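Local coordinates for protein putative NADP oxidoreductase BF3122 (PDB 3D1L) that probably acts as an NADP-dependent oxidoreductase, pairing a Rossmann-type nucleotide-binding domain with a mostly helical C-terminal region, its substrate remaining unassigned, at residues Q124-S127 and D133-E136; L29-F34 and Q129-F134; G118-M123 and A154-L159. One frame throughout, in Å; residues are numbered along the deposited sequence.

Contact 1 (Q124-S127 and D133-E136); sequences QTFS and DFKE. With MPR (2-mercapto-propion aldehyde), chain E.
Phe126, in an extended backbone conformation, and Phe134 bring together two irregular parts of the loop between strands 117-122 and 139-143, segments 124-127 and 133-136, which have five residues between them. The side chains cross at about a right angle and meet at the far ends of their rings: Phe126 CE1 lies 3.7 Å from Phe134 CZ. Although the planes differ by only 22°, the centroids are 5.8 Å apart, so the rings are slid past one another with little overlap. Helix 20-31 packs on both, through Leu21 and Asn24 at Phe126 and Ala28 at Phe134.

Away from the rings, a water links Gln124 to the second segment. It accepts from Gln124 NE2 at 2.9 Å and donates to Asp133 O at 3.2 Å. The other end of the amide turns back on its own backbone: Thr125 N gives a 2.8 Å hydrogen bond to Gln124 OE1, in the carbonyl plane and on a lone pair. A bend at chi2 (45°) allows this return, and NE2 also donates to Pro208 O of the second subunit. Sulfur S3 of the bound 2-mercapto-propion aldehyde sits 3.3 Å from Thr125 N, and Gln124 and Thr125 both line its pocket.

Here a single amide serves as a worked case of orientation by complementary partners. With OE1 accepting and NE2 donating, the rotation of the group is defined, and the pocket backbone is tied through one side chain to both the loop and the subunit interface.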
loop_
_atom_site.group_PDB
_atom_site.type_symbol
_atom_site.label_atom_id
_atom_site.label_comp_id
_atom_site.label_asym_id
_atom_site.label_seq_id
_atom_site.Cartn_x
_atom_site.Cartn_y
_atom_site.Cartn_z
ATOM N N GLN B 124 8.481 0.401 -13.074
ATOM C CA GLN B 124 7.919 -0.401 -12.003
ATOM C C GLN B 124 8.666 0.012 -10.762
ATOM O O GLN B 124 9.771 0.524 -10.849
ATOM C CB GLN B 124 8.120 -1.910 -12.289
ATOM C CG GLN B 124 7.403 -2.903 -11.340
ATOM C CD GLN B 124 5.956 -2.522 -11.065
ATOM O OE1 GLN B 124 5.683 -1.562 -10.337
ATOM N NE2 GLN B 124 5.021 -3.256 -11.660
ATOM N N THR B 125 8.057 -0.201 -9.606
ATOM C CA THR B 125 8.725 0.024 -8.352
ATOM C C THR B 125 9.591 -1.224 -8.087
ATOM O O THR B 125 9.108 -2.366 -8.165
ATOM C CB THR B 125 7.695 0.360 -7.257
ATOM O OG1 THR B 125 8.337 0.525 -6.003
ATOM C CG2 THR B 125 6.618 -0.702 -7.143
ATOM N N PHE B 126 10.880 -1.015 -7.828
ATOM C CA PHE B 126 11.816 -2.157 -7.661
ATOM C C PHE B 126 12.470 -2.101 -6.304
ATOM O O PHE B 126 12.763 -1.031 -5.807
ATOM C CB PHE B 126 12.936 -2.123 -8.708
ATOM C CG PHE B 126 12.476 -2.384 -10.113
ATOM C CD1 PHE B 126 12.053 -3.657 -10.507
ATOM C CD2 PHE B 126 12.475 -1.366 -11.044
ATOM C CE1 PHE B 126 11.661 -3.898 -11.788
ATOM C CE2 PHE B 126 12.076 -1.607 -12.341
ATOM C CZ PHE B 126 11.672 -2.869 -12.716
ATOM N N SER B 127 12.706 -3.253 -5.707
ATOM C CA SER B 127 13.455 -3.343 -4.461
ATOM C C SER B 127 14.278 -4.601 -4.591
ATOM O O SER B 127 13.854 -5.548 -5.245
ATOM C CB SER B 127 12.526 -3.459 -3.245
ATOM O OG SER B 127 11.866 -2.226 -2.968
ATOM N N ASP B 133 7.241 -10.012 -11.257
ATOM C CA ASP B 133 6.982 -10.554 -12.562
ATOM C C ASP B 133 7.211 -9.465 -13.615
ATOM O O ASP B 133 6.401 -8.511 -13.753
ATOM C CB ASP B 133 5.552 -11.086 -12.628
ATOM C CG ASP B 133 5.363 -12.111 -13.740
ATOM O OD1 ASP B 133 6.377 -12.507 -14.388
ATOM O OD2 ASP B 133 4.194 -12.530 -13.945
ATOM N N PHE B 134 8.328 -9.597 -14.333
ATOM C CA PHE B 134 8.593 -8.777 -15.515
ATOM C C PHE B 134 7.566 -8.872 -16.649
ATOM O O PHE B 134 7.440 -7.922 -17.431
ATOM C CB PHE B 134 10.000 -9.028 -16.041
ATOM C CG PHE B 134 10.989 -8.051 -15.529
ATOM C CD1 PHE B 134 11.474 -8.160 -14.220
ATOM C CD2 PHE B 134 11.393 -6.988 -16.324
ATOM C CE1 PHE B 134 12.374 -7.241 -13.734
ATOM C CE2 PHE B 134 12.293 -6.045 -15.848
ATOM C CZ PHE B 134 12.783 -6.167 -14.551
ATOM N N LYS B 135 6.819 -9.980 -16.725
ATOM C CA LYS B 135 5.833 -10.153 -17.801
ATOM C C LYS B 135 4.873 -8.971 -17.934
ATOM O O LYS B 135 4.527 -8.573 -19.057
ATOM C CB LYS B 135 5.061 -11.476 -17.699
ATOM C CG LYS B 135 5.932 -12.720 -17.983
ATOM C CD LYS B 135 6.294 -12.874 -19.468
ATOM C CE LYS B 135 7.422 -13.904 -19.668
ATOM N NZ LYS B 135 7.732 -14.145 -21.109
ATOM N N GLU B 136 4.471 -8.380 -16.816
ATOM C CA GLU B 136 3.543 -7.256 -16.914
ATOM C C GLU B 136 4.116 -5.840 -16.704
ATOM O O GLU B 136 3.356 -4.880 -16.561
ATOM C CB GLU B 136 2.291 -7.525 -16.082
ATOM C CG GLU B 136 1.365 -8.538 -16.782
ATOM C CD GLU B 136 0.799 -8.024 -18.119
ATOM O OE1 GLU B 136 0.015 -7.055 -18.087
ATOM O OE2 GLU B 136 1.112 -8.593 -19.193
HETATM C C1 MPR E . 9.592 6.186 -10.328
HETATM O O MPR E . 10.136 6.949 -9.480
HETATM C C2 MPR E . 8.345 5.375 -10.148
HETATM C C3 MPR E . 8.150 4.184 -11.075
HETATM S S3 MPR E . 7.121 2.893 -10.308
HETATM O O HOH W 1 4.825 -6.002 -12.611
#

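Contact 2 (L29-F34 and Q129-F134); sequences LYRKGF and QREVDF
The guanidinium of Arg31 meets Glu131 at its edge, with Glu131 OE1 in its plane and OE2 slightly tilted from it; no atom of Glu131 lies over a face. The grip is end-on and bidentate. Arg31 NH1 donates to Glu131 OE1 at 3.0 Å, and Arg31 NH2 donates to Glu131 OE2 at 2.8 Å. The two flat groups are nevertheless twisted by 49°: OE1 is approached from above the carboxylate plane, while OE2 is met on its syn side, also well off that plane.

An extended arginine chain, chi3 at 180°, spans the distance from helix 20-31, whereas the glutamate bends at chi2 (-77°) to bring its carboxylate round. Behind Arg31 the helix closes in a Schellman motif, in which Phe34 N bonds to Leu29 O at 2.9 Å and Gly33 N to Tyr30 O at 3.1 Å. The Phe34 ring then folds back, one face under Leu29 CD2 and its edge at Leu29 O.

Lys27, one turn earlier on the helix, makes a second salt bridge to Glu131 OE2. This exposed carboxylate thus has two cationic partners, Arg31 and Lys27, on one helix, a setting that would be expected to keep it ionised and that joins the loop to the C-terminal part of helix 20-31.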
loop_
_atom_site.group_PDB
_atom_site.type_symbol
_atom_site.label_atom_id
_atom_site.label_comp_id
_atom_site.label_asym_id
_atom_site.label_seq_id
_atom_site.Cartn_x
_atom_site.Cartn_y
_atom_site.Cartn_z
ATOM N N LEU B 29 16.897 -11.001 -16.956
ATOM C CA LEU B 29 17.740 -11.365 -18.116
ATOM C C LEU B 29 18.434 -12.711 -17.941
ATOM O O LEU B 29 18.373 -13.544 -18.828
ATOM C CB LEU B 29 18.768 -10.281 -18.393
ATOM C CG LEU B 29 18.197 -8.937 -18.876
ATOM C CD1 LEU B 29 19.216 -7.801 -18.628
ATOM C CD2 LEU B 29 17.817 -9.058 -20.342
ATOM N N TYR B 30 19.101 -12.894 -16.796
ATOM C CA TYR B 30 19.745 -14.159 -16.380
ATOM C C TYR B 30 18.805 -15.384 -16.392
ATOM O O TYR B 30 19.176 -16.472 -16.861
ATOM C CB TYR B 30 20.365 -13.947 -14.986
ATOM C CG TYR B 30 20.862 -15.167 -14.284
ATOM C CD1 TYR B 30 22.061 -15.773 -14.664
ATOM C CD2 TYR B 30 20.154 -15.709 -13.211
ATOM C CE1 TYR B 30 22.531 -16.881 -14.014
ATOM C CE2 TYR B 30 20.616 -16.821 -12.548
ATOM C CZ TYR B 30 21.804 -17.407 -12.949
ATOM O OH TYR B 30 22.280 -18.523 -12.301
ATOM N N ARG B 31 17.592 -15.210 -15.873
ATOM C CA ARG B 31 16.593 -16.279 -15.871
ATOM C C ARG B 31 16.112 -16.638 -17.272
ATOM O O ARG B 31 15.741 -17.793 -17.531
ATOM C CB ARG B 31 15.405 -15.919 -14.976
ATOM C CG ARG B 31 15.736 -16.028 -13.502
ATOM C CD ARG B 31 14.736 -15.295 -12.633
ATOM N NE ARG B 31 15.116 -15.443 -11.225
ATOM C CZ ARG B 31 14.818 -14.579 -10.255
ATOM N NH1 ARG B 31 14.137 -13.464 -10.517
ATOM N NH2 ARG B 31 15.220 -14.828 -9.012
ATOM N N LYS B 32 16.114 -15.659 -18.169
ATOM C CA LYS B 32 15.728 -15.900 -19.557
ATOM C C LYS B 32 16.871 -16.442 -20.402
ATOM O O LYS B 32 16.690 -16.761 -21.591
ATOM C CB LYS B 32 15.122 -14.652 -20.192
ATOM C CG LYS B 32 13.692 -14.408 -19.752
ATOM C CD LYS B 32 12.735 -15.560 -20.139
ATOM C CE LYS B 32 11.402 -15.419 -19.413
ATOM N NZ LYS B 32 10.369 -16.379 -19.922
ATOM N N GLY B 33 18.041 -16.565 -19.785
ATOM C CA GLY B 33 19.164 -17.230 -20.425
ATOM C C GLY B 33 20.174 -16.291 -21.037
ATOM O O GLY B 33 21.060 -16.747 -21.742
ATOM N N PHE B 34 20.049 -14.984 -20.768
ATOM C CA PHE B 34 21.042 -14.004 -21.240
ATOM C C PHE B 34 22.334 -14.112 -20.447
ATOM O O PHE B 34 22.341 -14.600 -19.316
ATOM C CB PHE B 34 20.529 -12.561 -21.159
ATOM C CG PHE B 34 19.556 -12.200 -22.242
ATOM C CD1 PHE B 34 18.201 -12.462 -22.093
ATOM C CD2 PHE B 34 20.005 -11.591 -23.418
ATOM C CE1 PHE B 34 17.302 -12.144 -23.108
ATOM C CE2 PHE B 34 19.122 -11.266 -24.437
ATOM C CZ PHE B 34 17.765 -11.543 -24.284
ATOM N N GLN B 129 15.206 -6.918 -2.318
ATOM C CA GLN B 129 14.698 -8.054 -1.552
ATOM C C GLN B 129 13.335 -8.554 -2.046
ATOM O O GLN B 129 12.695 -9.367 -1.375
ATOM C CB GLN B 129 14.526 -7.662 -0.075
ATOM C CG GLN B 129 15.620 -6.796 0.545
ATOM C CD GLN B 129 15.151 -6.108 1.828
ATOM O OE1 GLN B 129 15.311 -4.896 1.993
ATOM N NE2 GLN B 129 14.560 -6.883 2.736
ATOM N N ARG B 130 12.864 -8.041 -3.179
ATOM C CA ARG B 130 11.499 -8.293 -3.621
ATOM C C ARG B 130 11.447 -8.637 -5.116
ATOM O O ARG B 130 11.882 -7.848 -5.973
ATOM C CB ARG B 130 10.623 -7.076 -3.264
ATOM C CG ARG B 130 9.345 -6.911 -4.035
ATOM C CD ARG B 130 8.212 -7.746 -3.494
ATOM N NE ARG B 130 7.114 -7.710 -4.445
ATOM C CZ ARG B 130 6.090 -8.560 -4.458
ATOM N NH1 ARG B 130 5.998 -9.532 -3.549
ATOM N NH2 ARG B 130 5.157 -8.433 -5.393
ATOM N N GLU B 131 10.923 -9.828 -5.401
ATOM C CA GLU B 131 10.842 -10.379 -6.758
ATOM C C GLU B 131 9.613 -9.854 -7.470
ATOM O O GLU B 131 8.542 -9.748 -6.862
ATOM C CB GLU B 131 10.749 -11.913 -6.705
ATOM C CG GLU B 131 11.963 -12.627 -6.095
ATOM C CD GLU B 131 13.145 -12.703 -7.053
ATOM O OE1 GLU B 131 13.160 -11.955 -8.066
ATOM O OE2 GLU B 131 14.061 -13.519 -6.789
ATOM N N VAL B 132 9.749 -9.527 -8.747
ATOM C CA VAL B 132 8.597 -9.048 -9.522
ATOM C C VAL B 132 8.479 -9.777 -10.838
ATOM O O VAL B 132 9.482 -10.108 -11.459
ATOM C CB VAL B 132 8.620 -7.513 -9.820
ATOM C CG1 VAL B 132 8.462 -6.743 -8.561
ATOM C CG2 VAL B 132 9.887 -7.103 -10.525
ATOM N N ASP B 133 7.241 -10.012 -11.257
ATOM C CA ASP B 133 6.982 -10.554 -12.562
ATOM C C ASP B 133 7.211 -9.465 -13.615
ATOM O O ASP B 133 6.401 -8.511 -13.753
ATOM C CB ASP B 133 5.552 -11.086 -12.628
ATOM C CG ASP B 133 5.363 -12.111 -13.740
ATOM O OD1 ASP B 133 6.377 -12.507 -14.388
ATOM O OD2 ASP B 133 4.194 -12.530 -13.945
ATOM N N PHE B 134 8.328 -9.597 -14.333
ATOM C CA PHE B 134 8.593 -8.777 -15.515
ATOM C C PHE B 134 7.566 -8.872 -16.649
ATOM O O PHE B 134 7.440 -7.922 -17.431
ATOM C CB PHE B 134 10.000 -9.028 -16.041
ATOM C CG PHE B 134 10.989 -8.051 -15.529
ATOM C CD1 PHE B 134 11.474 -8.160 -14.220
ATOM C CD2 PHE B 134 11.393 -6.988 -16.324
ATOM C CE1 PHE B 134 12.374 -7.241 -13.734
ATOM C CE2 PHE B 134 12.293 -6.045 -15.848
ATOM C CZ PHE B 134 12.783 -6.167 -14.551
#

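Contact 3 (G118-M123 and A154-L159); sequences GVFYPM and AIASTL
Phe120 and Ala156 have the CA atoms nearest each other across the segments, 8.1 Å apart, where strand 117-122 passes helix 146-157. One large ring on the strand makes the contact with the helix. Phe120 has CG anti to its backbone N (chi1 -163°), which carries the ring out from the sheet to the helix surface. There its end meets two consecutive residues: CZ touches Ile155 CG2 at 3.7 Å and CE1 touches Ala156 CB at 3.9 Å. Both methyls approach the ring obliquely, and the Phe120 and Ile155 side chains cross at about a right angle. The small Ala156 lets the aromatic ring come up close to the helix backbone.

Ile155 O takes two donors from Thr158. Thr158 OG1 reaches it at 2.7 Å, in the carbonyl plane, and Thr158 N at 3.2 Å, so the hydroxyl adds a side-chain bond to the backbone one.

Leu25 of helix 20-31 also packs on Phe120, and Leu29 on Ile155, while Phe139 on the adjacent strand meets the Phe120 ring. The neighbouring Tyr121 instead packs on helix 168-198. Such alternation, with successive strand residues serving different helical layers, is characteristic of an open alpha/beta sheet; here helix 146-157 connects strands 139-143 and 163-165 in a beta-alpha-beta unit that extends the Rossmann-type sheet.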
loop_
_atom_site.group_PDB
_atom_site.type_symbol
_atom_site.label_atom_id
_atom_site.label_comp_id
_atom_site.label_asym_id
_atom_site.label_seq_id
_atom_site.Cartn_x
_atom_site.Cartn_y
_atom_site.Cartn_z
ATOM N N GLY B 118 20.709 4.399 -26.563
ATOM C CA GLY B 118 19.267 4.323 -26.389
ATOM C C GLY B 118 18.862 4.345 -24.941
ATOM O O GLY B 118 19.691 4.554 -24.061
ATOM N N VAL B 119 17.565 4.166 -24.705
ATOM C CA VAL B 119 16.994 4.152 -23.372
ATOM C C VAL B 119 16.229 2.846 -23.278
ATOM O O VAL B 119 15.522 2.473 -24.200
ATOM C CB VAL B 119 16.047 5.358 -23.149
ATOM C CG1 VAL B 119 15.394 5.307 -21.761
ATOM C CG2 VAL B 119 16.802 6.657 -23.328
ATOM N N PHE B 120 16.409 2.147 -22.172
ATOM C CA PHE B 120 15.868 0.814 -21.947
ATOM C C PHE B 120 15.169 0.904 -20.584
ATOM O O PHE B 120 15.772 0.563 -19.563
ATOM C CB PHE B 120 17.056 -0.137 -21.875
ATOM C CG PHE B 120 16.729 -1.590 -22.050
ATOM C CD1 PHE B 120 16.144 -2.066 -23.220
ATOM C CD2 PHE B 120 17.110 -2.499 -21.080
ATOM C CE1 PHE B 120 15.882 -3.414 -23.391
ATOM C CE2 PHE B 120 16.867 -3.872 -21.243
ATOM C CZ PHE B 120 16.254 -4.332 -22.408
ATOM N N TYR B 121 13.918 1.390 -20.570
ATOM C CA TYR B 121 13.247 1.833 -19.321
ATOM C C TYR B 121 12.096 0.918 -18.838
ATOM O O TYR B 121 10.993 1.019 -19.340
ATOM C CB TYR B 121 12.703 3.258 -19.514
ATOM C CG TYR B 121 11.924 3.842 -18.334
ATOM C CD1 TYR B 121 12.478 3.897 -17.034
ATOM C CD2 TYR B 121 10.676 4.428 -18.539
ATOM C CE1 TYR B 121 11.763 4.454 -15.974
ATOM C CE2 TYR B 121 9.966 5.007 -17.502
ATOM C CZ TYR B 121 10.500 5.017 -16.232
ATOM O OH TYR B 121 9.762 5.604 -15.240
ATOM N N PRO B 122 12.367 -0.001 -17.904
ATOM C CA PRO B 122 11.253 -0.742 -17.311
ATOM C C PRO B 122 10.652 0.046 -16.144
ATOM O O PRO B 122 11.356 0.338 -15.191
ATOM C CB PRO B 122 11.907 -2.038 -16.819
ATOM C CG PRO B 122 13.353 -1.673 -16.525
ATOM C CD PRO B 122 13.683 -0.439 -17.385
HETATM N N MSE B 123 9.371 0.401 -16.245
HETATM C CA MSE B 123 8.714 1.296 -15.281
HETATM C C MSE B 123 7.959 0.446 -14.278
HETATM O O MSE B 123 6.949 -0.178 -14.588
HETATM C CB MSE B 123 7.740 2.231 -16.015
HETATM C CG MSE B 123 7.230 3.401 -15.189
HETATM SE SE MSE B 123 6.021 4.538 -16.205
HETATM C CE MSE B 123 4.658 3.205 -16.528
ATOM N N ALA B 154 13.528 -6.497 -28.904
ATOM C CA ALA B 154 13.596 -7.932 -28.967
ATOM C C ALA B 154 14.084 -8.477 -27.635
ATOM O O ALA B 154 13.537 -9.468 -27.133
ATOM C CB ALA B 154 14.497 -8.379 -30.117
ATOM N N ILE B 155 15.089 -7.822 -27.048
ATOM C CA ILE B 155 15.563 -8.189 -25.710
ATOM C C ILE B 155 14.441 -7.987 -24.704
ATOM O O ILE B 155 14.131 -8.910 -23.956
ATOM C CB ILE B 155 16.802 -7.382 -25.258
ATOM C CG1 ILE B 155 18.008 -7.725 -26.141
ATOM C CG2 ILE B 155 17.120 -7.669 -23.779
ATOM C CD1 ILE B 155 19.235 -6.850 -25.864
ATOM N N ALA B 156 13.843 -6.790 -24.687
ATOM C CA ALA B 156 12.767 -6.479 -23.721
ATOM C C ALA B 156 11.536 -7.402 -23.853
ATOM O O ALA B 156 10.937 -7.762 -22.842
ATOM C CB ALA B 156 12.363 -4.996 -23.768
ATOM N N SER B 157 11.201 -7.812 -25.080
ATOM C CA SER B 157 10.070 -8.737 -25.334
ATOM C C SER B 157 10.242 -10.153 -24.776
ATOM O O SER B 157 9.251 -10.854 -24.578
ATOM C CB SER B 157 9.754 -8.820 -26.830
ATOM O OG SER B 157 9.349 -7.545 -27.312
ATOM N N THR B 158 11.485 -10.584 -24.539
ATOM C CA THR B 158 11.715 -11.881 -23.905
ATOM C C THR B 158 11.311 -11.779 -22.425
ATOM O O THR B 158 11.063 -12.783 -21.772
ATOM C CB THR B 158 13.177 -12.395 -24.050
ATOM O OG1 THR B 158 14.065 -11.573 -23.295
ATOM C CG2 THR B 158 13.639 -12.377 -25.501
ATOM N N LEU B 159 11.214 -10.556 -21.914
ATOM C CA LEU B 159 10.964 -10.355 -20.481
ATOM C C LEU B 159 9.533 -9.929 -20.166
ATOM O O LEU B 159 8.936 -10.428 -19.209
ATOM C CB LEU B 159 11.941 -9.333 -19.886
ATOM C CG LEU B 159 13.455 -9.478 -20.085
ATOM C CD1 LEU B 159 14.178 -8.284 -19.463
ATOM C CD2 LEU B 159 14.031 -10.807 -19.546
#

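How the contacts relate
Contacts 1 and 3 are buried and rest on phenylalanine packing, whereas contact 2 is a surface salt bridge. All three gather around helix 20-31: its exposed end carries contact 2, and its inward residues pack on the aromatic rings of the other two. Contacts 1 and 2 share Asp133 and Phe134, and Phe126 packs against Val132 to join them; both also touch the second subunit. Contact 1 is nested within the chain loop closed by contact 3, where Phe134 packs on Pro122 and Leu159. Chemistry thus follows place: hydrocarbon between the sheet and its helices, paired charge at the surface, and at contact 1 ring packing together with a water-bridged neutral amide, beside the ligand pocket.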